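PDB 1DMH: catechol 1,2-dioxygenase from Acinetobacter sp., which catalyses the iron(III)-dependent intradiol cleavage of catechol by dioxygen to cis,cis-muconate, a step of the beta-ketoadipate pathway. Local coordinates for residues H137-D142 against V287-L292; A151-W156 against I182-N187. All coordinates share one frame; numbering follows the deposited sequence.

Contact 1 (H137-D142 against V287-L292)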
# COMPACT_ATOMS: atom_id res chain seq x y z
N HIS A 137 19.09 -25.29 23.75
CA HIS A 137 18.96 -24.97 25.16
C HIS A 137 19.86 -23.82 25.56
O HIS A 137 20.77 -23.42 24.83
CB HIS A 137 19.25 -26.24 25.98
CG HIS A 137 20.62 -26.80 25.76
ND1 HIS A 137 21.70 -26.46 26.55
CD2 HIS A 137 21.11 -27.65 24.82
CE1 HIS A 137 22.79 -27.07 26.11
NE2 HIS A 137 22.45 -27.80 25.06
N GLY A 138 19.58 -23.26 26.73
CA GLY A 138 20.39 -22.17 27.20
C GLY A 138 19.90 -21.70 28.54
O GLY A 138 19.02 -22.31 29.14
N THR A 139 20.49 -20.62 29.01
CA THR A 139 20.13 -20.05 30.30
C THR A 139 19.72 -18.60 30.08
O THR A 139 20.25 -17.93 29.20
CB THR A 139 21.35 -20.06 31.27
OG1 THR A 139 21.78 -21.41 31.50
CG2 THR A 139 20.97 -19.39 32.62
N ILE A 140 18.75 -18.13 30.86
CA ILE A 140 18.34 -16.74 30.76
C ILE A 140 18.95 -16.01 31.96
O ILE A 140 18.79 -16.46 33.09
CB ILE A 140 16.80 -16.58 30.81
CG1 ILE A 140 16.16 -17.34 29.64
CG2 ILE A 140 16.43 -15.08 30.80
CD1 ILE A 140 16.65 -16.87 28.26
N PHE A 141 19.67 -14.92 31.72
CA PHE A 141 20.28 -14.14 32.80
C PHE A 141 19.60 -12.79 33.02
O PHE A 141 19.24 -12.13 32.04
CB PHE A 141 21.75 -13.88 32.50
CG PHE A 141 22.58 -15.12 32.44
CD1 PHE A 141 23.04 -15.71 33.61
CD2 PHE A 141 22.92 -15.68 31.22
CE1 PHE A 141 23.84 -16.86 33.56
CE2 PHE A 141 23.72 -16.83 31.16
CZ PHE A 141 24.18 -17.41 32.34
N ASP A 142 19.43 -12.39 34.28
CA ASP A 142 18.83 -11.10 34.57
C ASP A 142 19.84 -10.00 34.33
O ASP A 142 20.99 -10.26 33.92
CB ASP A 142 18.29 -11.00 36.01
CG ASP A 142 19.38 -11.13 37.09
OD1 ASP A 142 20.56 -10.81 36.86
OD2 ASP A 142 19.02 -11.53 38.21
N VAL A 287 23.42 -24.14 21.71
CA VAL A 287 23.30 -23.58 23.05
C VAL A 287 23.22 -22.07 22.83
O VAL A 287 24.00 -21.52 22.07
CB VAL A 287 24.56 -23.89 23.91
CG1 VAL A 287 24.40 -23.33 25.32
CG2 VAL A 287 24.81 -25.37 23.95
N PHE A 288 22.26 -21.40 23.45
CA PHE A 288 22.19 -19.95 23.29
C PHE A 288 21.62 -19.35 24.56
O PHE A 288 20.48 -19.63 24.92
CB PHE A 288 21.31 -19.54 22.10
CG PHE A 288 21.35 -18.06 21.81
CD1 PHE A 288 22.56 -17.44 21.48
CD2 PHE A 288 20.21 -17.28 21.92
CE1 PHE A 288 22.62 -16.05 21.27
CE2 PHE A 288 20.27 -15.90 21.71
CZ PHE A 288 21.49 -15.29 21.39
N ASP A 289 22.44 -18.56 25.25
CA ASP A 289 22.02 -17.89 26.48
C ASP A 289 21.61 -16.48 26.13
O ASP A 289 22.18 -15.87 25.20
CB ASP A 289 23.15 -17.77 27.51
CG ASP A 289 23.73 -19.09 27.91
OD1 ASP A 289 23.01 -20.11 27.91
OD2 ASP A 289 24.91 -19.10 28.27
N LEU A 290 20.64 -15.96 26.87
CA LEU A 290 20.17 -14.60 26.65
C LEU A 290 20.26 -13.82 27.94
O LEU A 290 19.95 -14.35 29.01
CB LEU A 290 18.73 -14.59 26.15
CG LEU A 290 18.55 -15.30 24.81
CD1 LEU A 290 18.31 -16.76 25.11
CD2 LEU A 290 17.38 -14.72 24.00
N LYS A 291 20.70 -12.57 27.85
CA LYS A 291 20.82 -11.70 29.02
C LYS A 291 19.87 -10.53 28.80
O LYS A 291 19.88 -9.88 27.74
CB LYS A 291 22.26 -11.20 29.19
CG LYS A 291 22.47 -10.36 30.46
CD LYS A 291 23.95 -9.97 30.62
CE LYS A 291 24.20 -8.97 31.76
NZ LYS A 291 23.85 -9.54 33.08
N LEU A 292 19.05 -10.27 29.82
CA LEU A 292 18.04 -9.22 29.76
C LEU A 292 18.45 -7.86 30.37
O LEU A 292 19.41 -7.77 31.13
CB LEU A 292 16.76 -9.71 30.46
CG LEU A 292 16.08 -11.00 29.98
CD1 LEU A 292 14.82 -11.18 30.78
CD2 LEU A 292 15.74 -10.92 28.49
O HOH W 1 23.65 -22.44 28.87
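H137-D142 and V287-L292 pair as parallel strands, near the ends of strands 133-141 and 283-291 in the catalytic domain. The regular ladder is carried by F288 N to H137 O, L290 N to T139 O, F141 N to L290 O (2.8 Å, N-H...O angle 171°) and L292 N to F141 O. One rung is different. T139 N donates to the carboxylate of D289, at 2.8 Å from OD1 and from above the carboxylate plane, while F288 O accepts instead from the hydroxyl of Y190. A short acidic side chain suits this place because it can do the work of a backbone carbonyl; a water that donates to D289 OD1 adds a second bond. G138 sits beside this irregular rung, and having no side chain it lets F288 O come within 3.4 Å of G138 CA. This pairing belongs to the mixed beta-sandwich core of the intradiol dioxygenases. On the inner face the CD1 end of I140's longer arm and the CD1 methyl of L290's fork run alongside each other, 3.6 Å apart, packing against V229 of the strand that also carries iron ligands. On the other face, V287 CG2 reaches the H137 ring at CE1 (3.4 Å), while H137 NE2 is bonded to E285. F141 offers its ring edge to D289, CE2 lying 3.9 Å from OD2 with the two planes 81° apart. K291 runs extended until a bend at its last torsion (chi4 64°) brings NZ to D142 O, 3.1 Å away and in the carbonyl plane.

Contact 2 (A151-W156 against I182-N187)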
# COMPACT_ATOMS: atom_id res chain seq x y z
N ALA A 151 11.38 -16.85 33.72
CA ALA A 151 11.37 -15.94 32.58
C ALA A 151 10.57 -16.67 31.51
O ALA A 151 10.56 -17.91 31.47
CB ALA A 151 12.81 -15.68 32.09
N LYS A 152 9.86 -15.95 30.65
CA LYS A 152 9.09 -16.64 29.60
C LYS A 152 9.83 -16.51 28.28
O LYS A 152 10.03 -15.40 27.76
CB LYS A 152 7.72 -16.02 29.45
CG LYS A 152 6.80 -16.67 28.42
CD LYS A 152 5.48 -15.94 28.52
CE LYS A 152 4.38 -16.55 27.71
NZ LYS A 152 3.06 -15.98 28.15
N VAL A 153 10.26 -17.65 27.75
CA VAL A 153 11.00 -17.70 26.50
C VAL A 153 10.05 -18.17 25.41
O VAL A 153 9.53 -19.29 25.49
CB VAL A 153 12.18 -18.70 26.60
CG1 VAL A 153 12.98 -18.70 25.29
CG2 VAL A 153 13.09 -18.34 27.78
N GLU A 154 9.80 -17.33 24.41
CA GLU A 154 8.94 -17.72 23.30
C GLU A 154 9.79 -17.95 22.05
O GLU A 154 10.54 -17.08 21.64
CB GLU A 154 7.91 -16.64 23.02
CG GLU A 154 7.05 -16.37 24.22
CD GLU A 154 5.97 -15.36 23.93
OE1 GLU A 154 5.09 -15.64 23.09
OE2 GLU A 154 6.01 -14.28 24.55
N ILE A 155 9.64 -19.13 21.46
CA ILE A 155 10.40 -19.53 20.29
C ILE A 155 9.50 -19.94 19.13
O ILE A 155 8.50 -20.63 19.33
CB ILE A 155 11.31 -20.72 20.64
CG1 ILE A 155 12.12 -20.37 21.90
CG2 ILE A 155 12.24 -21.04 19.47
CD1 ILE A 155 13.13 -21.41 22.26
N TRP A 156 9.85 -19.52 17.92
CA TRP A 156 9.07 -19.95 16.77
C TRP A 156 10.03 -19.99 15.61
O TRP A 156 10.98 -19.21 15.57
CB TRP A 156 7.85 -19.02 16.52
CG TRP A 156 8.05 -17.57 16.07
CD1 TRP A 156 7.89 -17.08 14.80
CD2 TRP A 156 8.40 -16.45 16.89
NE1 TRP A 156 8.12 -15.72 14.78
CE2 TRP A 156 8.43 -15.30 16.05
CE3 TRP A 156 8.69 -16.29 18.26
CZ2 TRP A 156 8.74 -14.03 16.54
CZ3 TRP A 156 9.00 -15.02 18.74
CH2 TRP A 156 9.02 -13.91 17.88
N ILE A 182 8.23 -21.24 26.85
CA ILE A 182 8.87 -22.01 27.90
C ILE A 182 9.20 -21.14 29.09
O ILE A 182 9.80 -20.08 28.95
CB ILE A 182 10.13 -22.71 27.39
CG1 ILE A 182 9.71 -23.65 26.28
CG2 ILE A 182 10.86 -23.47 28.53
CD1 ILE A 182 10.77 -24.47 25.81
N ILE A 183 8.76 -21.57 30.26
CA ILE A 183 9.03 -20.83 31.49
C ILE A 183 10.33 -21.41 31.98
O ILE A 183 10.43 -22.63 32.14
CB ILE A 183 7.96 -21.11 32.56
CG1 ILE A 183 6.58 -20.79 32.00
CG2 ILE A 183 8.31 -20.35 33.84
CD1 ILE A 183 6.44 -19.39 31.42
N THR A 184 11.32 -20.55 32.20
CA THR A 184 12.59 -21.06 32.68
C THR A 184 12.43 -21.76 34.04
O THR A 184 11.58 -21.40 34.86
CB THR A 184 13.66 -19.95 32.73
OG1 THR A 184 13.20 -18.86 33.53
CG2 THR A 184 13.95 -19.44 31.31
N ASP A 185 13.24 -22.79 34.25
CA ASP A 185 13.21 -23.58 35.49
C ASP A 185 14.06 -22.94 36.60
O ASP A 185 14.58 -21.83 36.44
CB ASP A 185 13.71 -24.99 35.18
CG ASP A 185 15.16 -25.02 34.73
OD1 ASP A 185 15.91 -24.05 35.01
OD2 ASP A 185 15.57 -26.02 34.10
N GLU A 186 14.20 -23.67 37.71
CA GLU A 186 14.95 -23.25 38.92
C GLU A 186 16.35 -22.75 38.66
O GLU A 186 16.93 -22.06 39.49
CB GLU A 186 15.07 -24.42 39.91
CG GLU A 186 13.78 -25.14 40.20
CD GLU A 186 13.26 -25.89 38.98
OE1 GLU A 186 13.98 -26.81 38.51
OE2 GLU A 186 12.14 -25.57 38.50
N ASN A 187 16.91 -23.09 37.51
CA ASN A 187 18.25 -22.66 37.20
C ASN A 187 18.25 -21.68 36.05
O ASN A 187 19.30 -21.43 35.44
CB ASN A 187 19.15 -23.86 36.97
CG ASN A 187 19.23 -24.74 38.21
OD1 ASN A 187 19.32 -24.24 39.33
ND2 ASN A 187 19.20 -26.05 38.01
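Peptide units, not rings, are the flat groups that meet between V153 and I182, an antiparallel hydrogen-bonded pair, and they meet through their N-H and C=O edges. Each residue gives its N-H to the other's carbonyl at 2.7 Å, V153 N to I182 O and I182 N to V153 O, with the donors some 20° off the carbonyl planes. On one face of this strand pair lie the side chains of V153 and I182, whose beta-branched shapes suit extended strands in the buried interior; on the other, the base of the K152 chain, CB and CG, rests against I183 CD1, each 4.1 Å from it. Beyond, the K152 amine extends away, toward a long, weak ion pair with E116. Where strand 179-183 ends, T184 takes over: its N donates to A151 O at 2.8 Å, in the carbonyl plane, and its OG1 accepts from A151 N at 2.7 Å. A chi1 of 55°, which sets OG1 between T184's own N and carbonyl carbon, turns the hydroxyl to A151 and its methyl CG2 to V153 CG2 (3.8 Å). Further along strand 152-157 of the dioxygenase sandwich, W156 stacks on the iron ligand H226. Since T184 OG1 also bonds the carbonyl of L148, to which it must donate, this buried hydroxyl is gripped on both its donor and acceptor sides, which should fix its rotation and hold the loop against A151.

How the contacts relate
From the N terminus, past the helices of the dimer-forming zipper, the chain reaches strand 133-141, the first half of contact 1. It then turns into strand 152-157, which pairs with 179-183 in contact 2, closing a loop of 25 residues. The chain runs on through 189-195, the iron-binding strand 220-230, and 237-243 and 262-268 before 283-291 returns to close contact 1 across 144 residues. Contact 2 therefore falls wholly within the longer loop, and the two do not cross. They belong to one mixed sheet, and their centres are about 9 Å apart. I140 joins them: its CG1 packs on T184 CG2 (3.5 Å), and its branches also touch V153 and A151.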